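Long-range contacts in putative ABC-transporter ATP-binding protein (Alicyclobacillus acidocaldarius, PDB 1Z47), which probably binds and hydrolyses ATP as the ATPase subunit of an ABC transporter thought to import sulfate: residues R59-P67 and T80-V89; N88-F99 and R158-F169. One frame throughout, in Å; residues are numbered along the deposited sequence.

Overall arrangement
Both contacts lie in the ATP-binding cassette, about 13 Å apart between centres, and run in series along the chain. Interaction 1 fastens the C-terminal end of helix 54-62 to the loop 80-89; N88 and V89 then carry that loop directly into interaction 2, where strand 89-93 pairs with strand 166-170 at the edge of the mixed sheet. The two also touch through side chains: A62 CB packs 3.7 Å from L168 CD1, and L64 CD1 lies 3.7 Å from F93 CE2. Helix 54-62 begins in a probable Walker A P-loop, so these contacts tie the far end of that helix to the sheet beside the presumed nucleotide site.

Interaction 1. Residues R59-P67 and T80-V89; sequences RLIAGLERP and TDLPPQKRNV
R87 reaches from its loop to the C-terminal end of helix 54-62, and all three of its guanidinium nitrogens are hydrogen-bonded. With CG anti to the carbonyl carbon (chi1 -54°) and the chain extended as far as NE, the head arrives beside carbonyls of the helix's last turn. R87 NH1 donates to L60 O at 2.8 Å and, more weakly, to I61 O. NE and NH2 both close on L82 O, NE from above the carbonyl plane and NH2 within it, so the loop grips its own arginine while the arginine grips the helix. A water joins NH2 to L60 O and E65 O. The positive group sits where the helix dipole would be expected to welcome it. One guanidinium face lies on G63, which leaves the helix with positive phi (101°) and sets its CA over the centre of the group, 3.4 Å from R87 CZ. In this P-loop NTPase cassette, helix 54-62 follows the probable Walker A loop, and R87 thus links its far end to the approach to edge strand 89-93. P84 takes the neighbouring position. Its CA lies 3.1 Å from A62 O in a CH...O contact, the nearest thing to a partner for a buried carbonyl that has no hydrogen bond in the model. The proline ring continues over G63 C and reaches L64, with P84 CG 4.2 Å from L64 CD2. R66 runs along the other end of the loop, bent at chi2 and chi3, with R66 CD 3.0 Å from T80 O and the guanidinium edge turned to L82 O. Beside it P67 CG presses on T80 CG2 at a tight 3.5 Å, while T80 OG1 is hydrogen-bonded to D71 and to V72 N.

Interaction 2. Residues N88-F99 and R158-F169; sequences NVGLVFQNYALF and RALAPRPQVLLF
Strands 89-93 and 166-169 run parallel, 22° apart, with V89 to V92 in step with V166 to F169 and a ladder of bonds from V166 N to N88 O, G90 N to V166 O (2.6 Å), L168 N to G90 O and V92 N to L168 O. They are neighbours in the mixed sheet of the ABC ATPase core, 89-93 as its outermost strand, and the chain between them passes through helices 104-109, 119-132 and 148-160. By sequence, strand 166-170 matches the Walker B strand and the turn after F93 the Q-loop. V89 and V166 lie side by side on one sheet face, V89 CG1 pressed to 3.4 Å from V166 CB. Farther along this face L168 packs against helix 54-62, and the edge of the F93 ring meets L168 O. The other face looks to helix 148-160. There V92 lays CG2 off-centre over the F169 ring and against A159, V92 CG2 being 3.7 Å from A159 CB. G90 has no side chain on this face, where P164 and A159 lie, and P164 CB comes 3.4 Å from G90 N.

Where the chain runs on past strand 89-93, Y96 and L98 sandwich R158 of helix 148-160. The arginine chain sets out with CG anti to the backbone N and bends at chi3 (62°), laying the guanidinium flat on Y96, planes 19° apart, in a cation-pi stack with R158 CZ 3.7 Å from the centroid of the Y96 ring. L98 CD2 covers the opposite guanidinium face. R158 NH2 sits over the centre of the F99 ring, which is steeply inclined to the guanidinium, and gives a weak bond to A97 O at 3.3 Å. R158 NE donates to a water, whose oxygen lies 3.1 Å from L91 O and which donates to it.

Interaction 1. Residues R59-P67 and T80-V89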
loop_
_atom_site.group_PDB
_atom_site.type_symbol
_atom_site.label_atom_id
_atom_site.label_comp_id
_atom_site.label_asym_id
_atom_site.label_seq_id
_atom_site.Cartn_x
_atom_site.Cartn_y
_atom_site.Cartn_z
ATOM N N ARG B 59 -12.149 -19.769 -1.111
ATOM C CA ARG B 59 -13.105 -20.458 -1.980
ATOM C C ARG B 59 -13.580 -21.805 -1.386
ATOM O O ARG B 59 -14.707 -22.230 -1.648
ATOM C CB ARG B 59 -12.504 -20.672 -3.372
ATOM C CG ARG B 59 -12.237 -19.358 -4.115
ATOM C CD ARG B 59 -11.427 -19.580 -5.378
ATOM N NE ARG B 59 -12.111 -20.498 -6.279
ATOM C CZ ARG B 59 -13.278 -20.241 -6.868
ATOM N NH1 ARG B 59 -13.830 -21.148 -7.669
ATOM N NH2 ARG B 59 -13.883 -19.074 -6.665
ATOM N N LEU B 60 -12.731 -22.458 -0.590
ATOM C CA LEU B 60 -13.106 -23.728 0.057
ATOM C C LEU B 60 -14.154 -23.454 1.136
ATOM O O LEU B 60 -14.988 -24.311 1.424
ATOM C CB LEU B 60 -11.905 -24.403 0.734
ATOM C CG LEU B 60 -11.128 -25.574 0.121
ATOM C CD1 LEU B 60 -12.087 -26.546 -0.555
ATOM C CD2 LEU B 60 -10.112 -25.078 -0.859
ATOM N N ILE B 61 -14.090 -22.273 1.750
ATOM C CA ILE B 61 -15.056 -21.906 2.780
ATOM C C ILE B 61 -16.393 -21.558 2.109
ATOM O O ILE B 61 -17.477 -21.821 2.657
ATOM C CB ILE B 61 -14.586 -20.681 3.595
ATOM C CG1 ILE B 61 -13.285 -20.994 4.332
ATOM C CG2 ILE B 61 -15.667 -20.284 4.603
ATOM C CD1 ILE B 61 -12.694 -19.792 5.073
ATOM N N ALA B 62 -16.313 -20.974 0.915
ATOM C CA ALA B 62 -17.513 -20.589 0.168
ATOM C C ALA B 62 -18.227 -21.792 -0.445
ATOM O O ALA B 62 -19.447 -21.801 -0.593
ATOM C CB ALA B 62 -17.145 -19.595 -0.931
ATOM N N GLY B 63 -17.465 -22.812 -0.803
ATOM C CA GLY B 63 -18.062 -23.976 -1.413
ATOM C C GLY B 63 -17.829 -23.882 -2.899
ATOM O O GLY B 63 -18.271 -24.731 -3.654
ATOM N N LEU B 64 -17.121 -22.836 -3.318
ATOM C CA LEU B 64 -16.815 -22.653 -4.735
ATOM C C LEU B 64 -15.811 -23.711 -5.171
ATOM O O LEU B 64 -15.670 -23.996 -6.355
ATOM C CB LEU B 64 -16.251 -21.251 -4.977
ATOM C CG LEU B 64 -17.322 -20.159 -4.876
ATOM C CD1 LEU B 64 -16.669 -18.787 -4.739
ATOM C CD2 LEU B 64 -18.229 -20.234 -6.117
ATOM N N GLU B 65 -15.117 -24.285 -4.191
ATOM C CA GLU B 65 -14.132 -25.336 -4.426
ATOM C C GLU B 65 -14.400 -26.414 -3.391
ATOM O O GLU B 65 -14.925 -26.129 -2.317
ATOM C CB GLU B 65 -12.712 -24.804 -4.228
ATOM C CG GLU B 65 -12.281 -23.761 -5.240
ATOM C CD GLU B 65 -12.005 -24.355 -6.605
ATOM O OE1 GLU B 65 -11.715 -23.580 -7.542
ATOM O OE2 GLU B 65 -12.072 -25.598 -6.742
ATOM N N ARG B 66 -14.032 -27.649 -3.711
ATOM C CA ARG B 66 -14.234 -28.751 -2.783
ATOM C C ARG B 66 -12.900 -29.439 -2.501
ATOM O O ARG B 66 -12.111 -29.681 -3.417
ATOM C CB ARG B 66 -15.217 -29.755 -3.372
ATOM C CG ARG B 66 -16.087 -30.423 -2.331
ATOM C CD ARG B 66 -17.491 -29.817 -2.321
ATOM N NE ARG B 66 -18.249 -30.153 -3.529
ATOM C CZ ARG B 66 -19.517 -29.805 -3.735
ATOM N NH1 ARG B 66 -20.169 -29.109 -2.812
ATOM N NH2 ARG B 66 -20.133 -30.148 -4.859
ATOM N N PRO B 67 -12.639 -29.779 -1.226
ATOM C CA PRO B 67 -11.387 -30.443 -0.834
ATOM C C PRO B 67 -11.219 -31.868 -1.364
ATOM O O PRO B 67 -12.182 -32.629 -1.435
ATOM C CB PRO B 67 -11.431 -30.390 0.693
ATOM C CG PRO B 67 -12.905 -30.466 0.993
ATOM C CD PRO B 67 -13.511 -29.554 -0.058
ATOM N N THR B 80 -18.664 -29.700 4.080
ATOM C CA THR B 80 -17.760 -30.059 2.995
ATOM C C THR B 80 -18.396 -30.278 1.635
ATOM O O THR B 80 -17.879 -29.810 0.623
ATOM C CB THR B 80 -16.978 -31.335 3.312
ATOM O OG1 THR B 80 -16.299 -31.187 4.562
ATOM C CG2 THR B 80 -15.968 -31.609 2.208
ATOM N N ASP B 81 -19.510 -31.000 1.606
ATOM C CA ASP B 81 -20.171 -31.302 0.345
ATOM C C ASP B 81 -21.409 -30.465 0.028
ATOM O O ASP B 81 -22.201 -30.816 -0.848
ATOM C CB ASP B 81 -20.505 -32.795 0.303
ATOM C CG ASP B 81 -19.257 -33.672 0.368
ATOM O OD1 ASP B 81 -19.390 -34.895 0.592
ATOM O OD2 ASP B 81 -18.138 -33.134 0.189
ATOM N N LEU B 82 -21.570 -29.343 0.717
ATOM C CA LEU B 82 -22.719 -28.491 0.453
ATOM C C LEU B 82 -22.324 -27.340 -0.471
ATOM O O LEU B 82 -21.211 -26.817 -0.376
ATOM C CB LEU B 82 -23.279 -27.940 1.767
ATOM C CG LEU B 82 -23.762 -29.012 2.744
ATOM C CD1 LEU B 82 -24.140 -28.380 4.073
ATOM C CD2 LEU B 82 -24.939 -29.753 2.126
ATOM N N PRO B 83 -23.221 -26.953 -1.400
ATOM C CA PRO B 83 -22.928 -25.850 -2.323
ATOM C C PRO B 83 -22.939 -24.488 -1.612
ATOM O O PRO B 83 -23.410 -24.363 -0.482
ATOM C CB PRO B 83 -24.033 -25.977 -3.373
ATOM C CG PRO B 83 -25.170 -26.545 -2.588
ATOM C CD PRO B 83 -24.486 -27.612 -1.769
ATOM N N PRO B 84 -22.412 -23.449 -2.270
ATOM C CA PRO B 84 -22.369 -22.106 -1.684
ATOM C C PRO B 84 -23.729 -21.656 -1.160
ATOM O O PRO B 84 -23.843 -21.134 -0.048
ATOM C CB PRO B 84 -21.892 -21.245 -2.849
ATOM C CG PRO B 84 -21.029 -22.187 -3.625
ATOM C CD PRO B 84 -21.861 -23.441 -3.635
ATOM N N GLN B 85 -24.755 -21.859 -1.981
ATOM C CA GLN B 85 -26.124 -21.478 -1.639
ATOM C C GLN B 85 -26.588 -22.132 -0.332
ATOM O O GLN B 85 -27.369 -21.547 0.425
ATOM C CB GLN B 85 -27.065 -21.902 -2.768
ATOM C CG GLN B 85 -27.223 -23.415 -2.860
ATOM C CD GLN B 85 -28.098 -23.858 -4.013
ATOM O OE1 GLN B 85 -27.734 -23.695 -5.178
ATOM N NE2 GLN B 85 -29.259 -24.423 -3.694
ATOM N N LYS B 86 -26.092 -23.342 -0.080
ATOM C CA LYS B 86 -26.450 -24.119 1.102
ATOM C C LYS B 86 -25.681 -23.750 2.370
ATOM O O LYS B 86 -25.954 -24.290 3.451
ATOM C CB LYS B 86 -26.258 -25.609 0.795
ATOM C CG LYS B 86 -26.666 -26.564 1.913
ATOM C CD LYS B 86 -28.135 -26.404 2.304
ATOM C CE LYS B 86 -28.590 -27.555 3.199
ATOM N NZ LYS B 86 -28.582 -28.869 2.471
ATOM N N ARG B 87 -24.724 -22.837 2.257
ATOM C CA ARG B 87 -23.952 -22.449 3.430
ATOM C C ARG B 87 -24.406 -21.097 3.954
ATOM O O ARG B 87 -24.953 -20.280 3.211
ATOM C CB ARG B 87 -22.452 -22.422 3.098
ATOM C CG ARG B 87 -21.936 -23.727 2.488
ATOM C CD ARG B 87 -20.414 -23.747 2.344
ATOM N NE ARG B 87 -19.939 -24.989 1.732
ATOM C CZ ARG B 87 -18.659 -25.350 1.652
ATOM N NH1 ARG B 87 -17.707 -24.566 2.148
ATOM N NH2 ARG B 87 -18.330 -26.503 1.081
ATOM N N ASN B 88 -24.184 -20.863 5.240
ATOM C CA ASN B 88 -24.587 -19.611 5.871
ATOM C C ASN B 88 -23.483 -18.567 5.678
ATOM O O ASN B 88 -22.978 -17.992 6.646
ATOM C CB ASN B 88 -24.828 -19.861 7.361
ATOM C CG ASN B 88 -26.037 -19.116 7.898
ATOM O OD1 ASN B 88 -25.965 -17.929 8.216
ATOM N ND2 ASN B 88 -27.164 -19.818 7.999
ATOM N N VAL B 89 -23.128 -18.312 4.424
ATOM C CA VAL B 89 -22.054 -17.369 4.119
ATOM C C VAL B 89 -22.417 -16.356 3.037
ATOM O O VAL B 89 -23.099 -16.686 2.070
ATOM C CB VAL B 89 -20.802 -18.125 3.657
ATOM C CG1 VAL B 89 -20.404 -19.162 4.697
ATOM C CG2 VAL B 89 -21.070 -18.794 2.322
HETATM O O HOH W 1 -15.430 -26.786 0.182
#

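Interaction 2. Residues N88-F99 and R158-F169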
loop_
_atom_site.group_PDB
_atom_site.type_symbol
_atom_site.label_atom_id
_atom_site.label_comp_id
_atom_site.label_asym_id
_atom_site.label_seq_id
_atom_site.Cartn_x
_atom_site.Cartn_y
_atom_site.Cartn_z
ATOM N N ASN B 88 -24.184 -20.863 5.240
ATOM C CA ASN B 88 -24.587 -19.611 5.871
ATOM C C ASN B 88 -23.483 -18.567 5.678
ATOM O O ASN B 88 -22.978 -17.992 6.646
ATOM C CB ASN B 88 -24.828 -19.861 7.361
ATOM C CG ASN B 88 -26.037 -19.116 7.898
ATOM O OD1 ASN B 88 -25.965 -17.929 8.216
ATOM N ND2 ASN B 88 -27.164 -19.818 7.999
ATOM N N VAL B 89 -23.128 -18.312 4.424
ATOM C CA VAL B 89 -22.054 -17.369 4.119
ATOM C C VAL B 89 -22.417 -16.356 3.037
ATOM O O VAL B 89 -23.099 -16.686 2.070
ATOM C CB VAL B 89 -20.802 -18.125 3.657
ATOM C CG1 VAL B 89 -20.404 -19.162 4.697
ATOM C CG2 VAL B 89 -21.070 -18.794 2.322
ATOM N N GLY B 90 -21.947 -15.124 3.201
ATOM C CA GLY B 90 -22.226 -14.094 2.219
ATOM C C GLY B 90 -20.951 -13.715 1.488
ATOM O O GLY B 90 -19.885 -13.714 2.089
ATOM N N LEU B 91 -21.060 -13.383 0.204
ATOM C CA LEU B 91 -19.892 -13.023 -0.595
ATOM C C LEU B 91 -19.760 -11.558 -1.022
ATOM O O LEU B 91 -20.701 -10.955 -1.536
ATOM C CB LEU B 91 -19.860 -13.889 -1.849
ATOM C CG LEU B 91 -19.541 -15.382 -1.732
ATOM C CD1 LEU B 91 -20.009 -15.951 -0.412
ATOM C CD2 LEU B 91 -20.189 -16.096 -2.903
ATOM N N VAL B 92 -18.573 -11.000 -0.807
ATOM C CA VAL B 92 -18.247 -9.630 -1.221
ATOM C C VAL B 92 -16.966 -9.843 -2.043
ATOM O O VAL B 92 -15.841 -9.673 -1.552
ATOM C CB VAL B 92 -17.948 -8.705 -0.013
ATOM C CG1 VAL B 92 -17.810 -7.264 -0.489
ATOM C CG2 VAL B 92 -19.058 -8.817 1.034
ATOM N N PHE B 93 -17.156 -10.265 -3.287
ATOM C CA PHE B 93 -16.044 -10.569 -4.190
ATOM C C PHE B 93 -15.794 -9.534 -5.280
ATOM O O PHE B 93 -16.687 -8.775 -5.658
ATOM C CB PHE B 93 -16.292 -11.921 -4.872
ATOM C CG PHE B 93 -15.981 -13.122 -4.014
ATOM C CD1 PHE B 93 -16.114 -13.073 -2.625
ATOM C CD2 PHE B 93 -15.608 -14.331 -4.612
ATOM C CE1 PHE B 93 -15.883 -14.209 -1.844
ATOM C CE2 PHE B 93 -15.373 -15.476 -3.841
ATOM C CZ PHE B 93 -15.515 -15.411 -2.454
ATOM N N GLN B 94 -14.563 -9.523 -5.788
ATOM C CA GLN B 94 -14.190 -8.624 -6.875
ATOM C C GLN B 94 -14.789 -9.291 -8.117
ATOM O O GLN B 94 -15.034 -8.648 -9.139
ATOM C CB GLN B 94 -12.659 -8.540 -7.003
ATOM C CG GLN B 94 -12.159 -7.428 -7.940
ATOM C CD GLN B 94 -10.660 -7.487 -8.196
ATOM O OE1 GLN B 94 -9.853 -7.487 -7.266
ATOM N NE2 GLN B 94 -10.282 -7.527 -9.466
ATOM N N ASN B 95 -15.024 -10.597 -7.989
ATOM C CA ASN B 95 -15.592 -11.453 -9.032
ATOM C C ASN B 95 -17.066 -11.108 -9.251
ATOM O O ASN B 95 -17.674 -11.481 -10.256
ATOM C CB ASN B 95 -15.456 -12.916 -8.583
ATOM C CG ASN B 95 -16.066 -13.903 -9.562
ATOM O OD1 ASN B 95 -17.253 -13.839 -9.881
ATOM N ND2 ASN B 95 -15.250 -14.838 -10.030
ATOM N N TYR B 96 -17.627 -10.377 -8.295
ATOM C CA TYR B 96 -19.027 -9.972 -8.321
ATOM C C TYR B 96 -19.283 -8.746 -9.200
ATOM O O TYR B 96 -18.407 -8.272 -9.932
ATOM C CB TYR B 96 -19.482 -9.672 -6.888
ATOM C CG TYR B 96 -20.815 -10.262 -6.482
ATOM C CD1 TYR B 96 -21.110 -10.481 -5.135
ATOM C CD2 TYR B 96 -21.789 -10.581 -7.433
ATOM C CE1 TYR B 96 -22.335 -11.003 -4.741
ATOM C CE2 TYR B 96 -23.022 -11.101 -7.047
ATOM C CZ TYR B 96 -23.286 -11.308 -5.700
ATOM O OH TYR B 96 -24.502 -11.811 -5.303
ATOM N N ALA B 97 -20.503 -8.240 -9.111
ATOM C CA ALA B 97 -20.907 -7.072 -9.863
ATOM C C ALA B 97 -22.326 -6.754 -9.437
ATOM O O ALA B 97 -23.199 -7.623 -9.467
ATOM C CB ALA B 97 -20.859 -7.355 -11.353
ATOM N N LEU B 98 -22.549 -5.517 -9.009
ATOM C CA LEU B 98 -23.878 -5.103 -8.606
ATOM C C LEU B 98 -24.761 -5.216 -9.844
ATOM O O LEU B 98 -24.271 -5.134 -10.974
ATOM C CB LEU B 98 -23.874 -3.649 -8.120
ATOM C CG LEU B 98 -22.998 -3.255 -6.928
ATOM C CD1 LEU B 98 -23.273 -1.786 -6.582
ATOM C CD2 LEU B 98 -23.290 -4.149 -5.740
ATOM N N PHE B 99 -26.054 -5.421 -9.632
ATOM C CA PHE B 99 -26.993 -5.513 -10.734
ATOM C C PHE B 99 -27.198 -4.085 -11.215
ATOM O O PHE B 99 -27.956 -3.308 -10.634
ATOM C CB PHE B 99 -28.282 -6.148 -10.230
ATOM C CG PHE B 99 -28.064 -7.490 -9.578
ATOM C CD1 PHE B 99 -28.802 -7.869 -8.461
ATOM C CD2 PHE B 99 -27.104 -8.373 -10.076
ATOM C CE1 PHE B 99 -28.586 -9.110 -7.845
ATOM C CE2 PHE B 99 -26.880 -9.616 -9.471
ATOM C CZ PHE B 99 -27.623 -9.984 -8.354
ATOM N N ARG B 158 -25.864 -5.910 0.241
ATOM C CA ARG B 158 -26.494 -7.047 -0.447
ATOM C C ARG B 158 -26.071 -8.359 0.194
ATOM O O ARG B 158 -26.897 -9.226 0.450
ATOM C CB ARG B 158 -26.085 -7.088 -1.930
ATOM C CG ARG B 158 -26.542 -8.331 -2.692
ATOM C CD ARG B 158 -26.271 -8.215 -4.196
ATOM N NE ARG B 158 -24.839 -8.100 -4.485
ATOM C CZ ARG B 158 -24.315 -7.911 -5.697
ATOM N NH1 ARG B 158 -22.996 -7.822 -5.843
ATOM N NH2 ARG B 158 -25.096 -7.801 -6.767
ATOM N N ALA B 159 -24.773 -8.504 0.442
ATOM C CA ALA B 159 -24.242 -9.724 1.048
ATOM C C ALA B 159 -24.795 -9.949 2.446
ATOM O O ALA B 159 -25.068 -11.084 2.822
ATOM C CB ALA B 159 -22.692 -9.671 1.102
ATOM N N LEU B 160 -24.977 -8.869 3.203
ATOM C CA LEU B 160 -25.461 -8.962 4.572
ATOM C C LEU B 160 -26.955 -9.099 4.781
ATOM O O LEU B 160 -27.397 -9.603 5.822
ATOM C CB LEU B 160 -24.996 -7.750 5.364
ATOM C CG LEU B 160 -23.501 -7.731 5.678
ATOM C CD1 LEU B 160 -23.145 -6.411 6.355
ATOM C CD2 LEU B 160 -23.161 -8.932 6.567
ATOM N N ALA B 161 -27.732 -8.638 3.809
ATOM C CA ALA B 161 -29.188 -8.679 3.918
ATOM C C ALA B 161 -29.759 -9.943 4.575
ATOM O O ALA B 161 -30.489 -9.846 5.570
ATOM C CB ALA B 161 -29.822 -8.467 2.539
ATOM N N PRO B 162 -29.438 -11.133 4.031
ATOM C CA PRO B 162 -29.900 -12.431 4.530
ATOM C C PRO B 162 -29.383 -12.820 5.906
ATOM O O PRO B 162 -29.756 -13.869 6.428
ATOM C CB PRO B 162 -29.417 -13.409 3.462
ATOM C CG PRO B 162 -29.287 -12.567 2.231
ATOM C CD PRO B 162 -28.671 -11.317 2.787
ATOM N N ARG B 163 -28.514 -11.996 6.485
ATOM C CA ARG B 163 -27.968 -12.272 7.810
ATOM C C ARG B 163 -27.029 -13.497 7.762
ATOM O O ARG B 163 -27.203 -14.460 8.514
ATOM C CB ARG B 163 -29.132 -12.529 8.784
ATOM C CG ARG B 163 -28.831 -12.289 10.264
ATOM C CD ARG B 163 -29.514 -11.018 10.780
ATOM N NE ARG B 163 -30.843 -10.834 10.189
ATOM C CZ ARG B 163 -31.663 -9.823 10.472
ATOM N NH1 ARG B 163 -32.848 -9.731 9.876
ATOM N NH2 ARG B 163 -31.304 -8.907 11.361
ATOM N N PRO B 164 -26.023 -13.482 6.863
ATOM C CA PRO B 164 -25.097 -14.623 6.766
ATOM C C PRO B 164 -24.343 -14.874 8.058
ATOM O O PRO B 164 -24.141 -13.964 8.861
ATOM C CB PRO B 164 -24.143 -14.214 5.637
ATOM C CG PRO B 164 -25.000 -13.324 4.782
ATOM C CD PRO B 164 -25.751 -12.494 5.804
ATOM N N GLN B 165 -23.920 -16.117 8.247
ATOM C CA GLN B 165 -23.152 -16.501 9.430
ATOM C C GLN B 165 -21.697 -16.074 9.194
ATOM O O GLN B 165 -21.008 -15.582 10.101
ATOM C CB GLN B 165 -23.154 -18.023 9.608
ATOM C CG GLN B 165 -24.268 -18.633 10.440
ATOM C CD GLN B 165 -24.025 -20.126 10.671
ATOM O OE1 GLN B 165 -23.018 -20.517 11.270
ATOM N NE2 GLN B 165 -24.943 -20.964 10.188
ATOM N N VAL B 166 -21.249 -16.298 7.963
ATOM C CA VAL B 166 -19.888 -15.970 7.559
ATOM C C VAL B 166 -19.868 -14.968 6.404
ATOM O O VAL B 166 -20.674 -15.028 5.485
ATOM C CB VAL B 166 -19.111 -17.246 7.148
ATOM C CG1 VAL B 166 -17.663 -16.889 6.841
ATOM C CG2 VAL B 166 -19.160 -18.292 8.286
ATOM N N LEU B 167 -18.914 -14.047 6.477
ATOM C CA LEU B 167 -18.735 -13.014 5.476
ATOM C C LEU B 167 -17.337 -13.241 4.849
ATOM O O LEU B 167 -16.336 -13.279 5.577
ATOM C CB LEU B 167 -18.819 -11.660 6.177
ATOM C CG LEU B 167 -19.320 -10.428 5.421
ATOM C CD1 LEU B 167 -20.717 -10.683 4.858
ATOM C CD2 LEU B 167 -19.345 -9.240 6.383
ATOM N N LEU B 168 -17.292 -13.429 3.532
ATOM C CA LEU B 168 -16.032 -13.650 2.811
ATOM C C LEU B 168 -15.661 -12.519 1.838
ATOM O O LEU B 168 -16.451 -12.165 0.951
ATOM C CB LEU B 168 -16.116 -14.958 2.031
ATOM C CG LEU B 168 -16.533 -16.171 2.875
ATOM C CD1 LEU B 168 -16.593 -17.406 1.993
ATOM C CD2 LEU B 168 -15.545 -16.351 4.025
ATOM N N PHE B 169 -14.445 -11.977 1.964
ATOM C CA PHE B 169 -14.009 -10.893 1.063
ATOM C C PHE B 169 -12.860 -11.363 0.176
ATOM O O PHE B 169 -11.840 -11.808 0.690
ATOM C CB PHE B 169 -13.536 -9.677 1.870
ATOM C CG PHE B 169 -14.602 -9.058 2.723
ATOM C CD1 PHE B 169 -14.971 -9.638 3.931
ATOM C CD2 PHE B 169 -15.255 -7.902 2.305
ATOM C CE1 PHE B 169 -15.977 -9.079 4.712
ATOM C CE2 PHE B 169 -16.266 -7.329 3.073
ATOM C CZ PHE B 169 -16.628 -7.919 4.280
HETATM O O HOH W 2 -22.433 -8.650 -2.540
#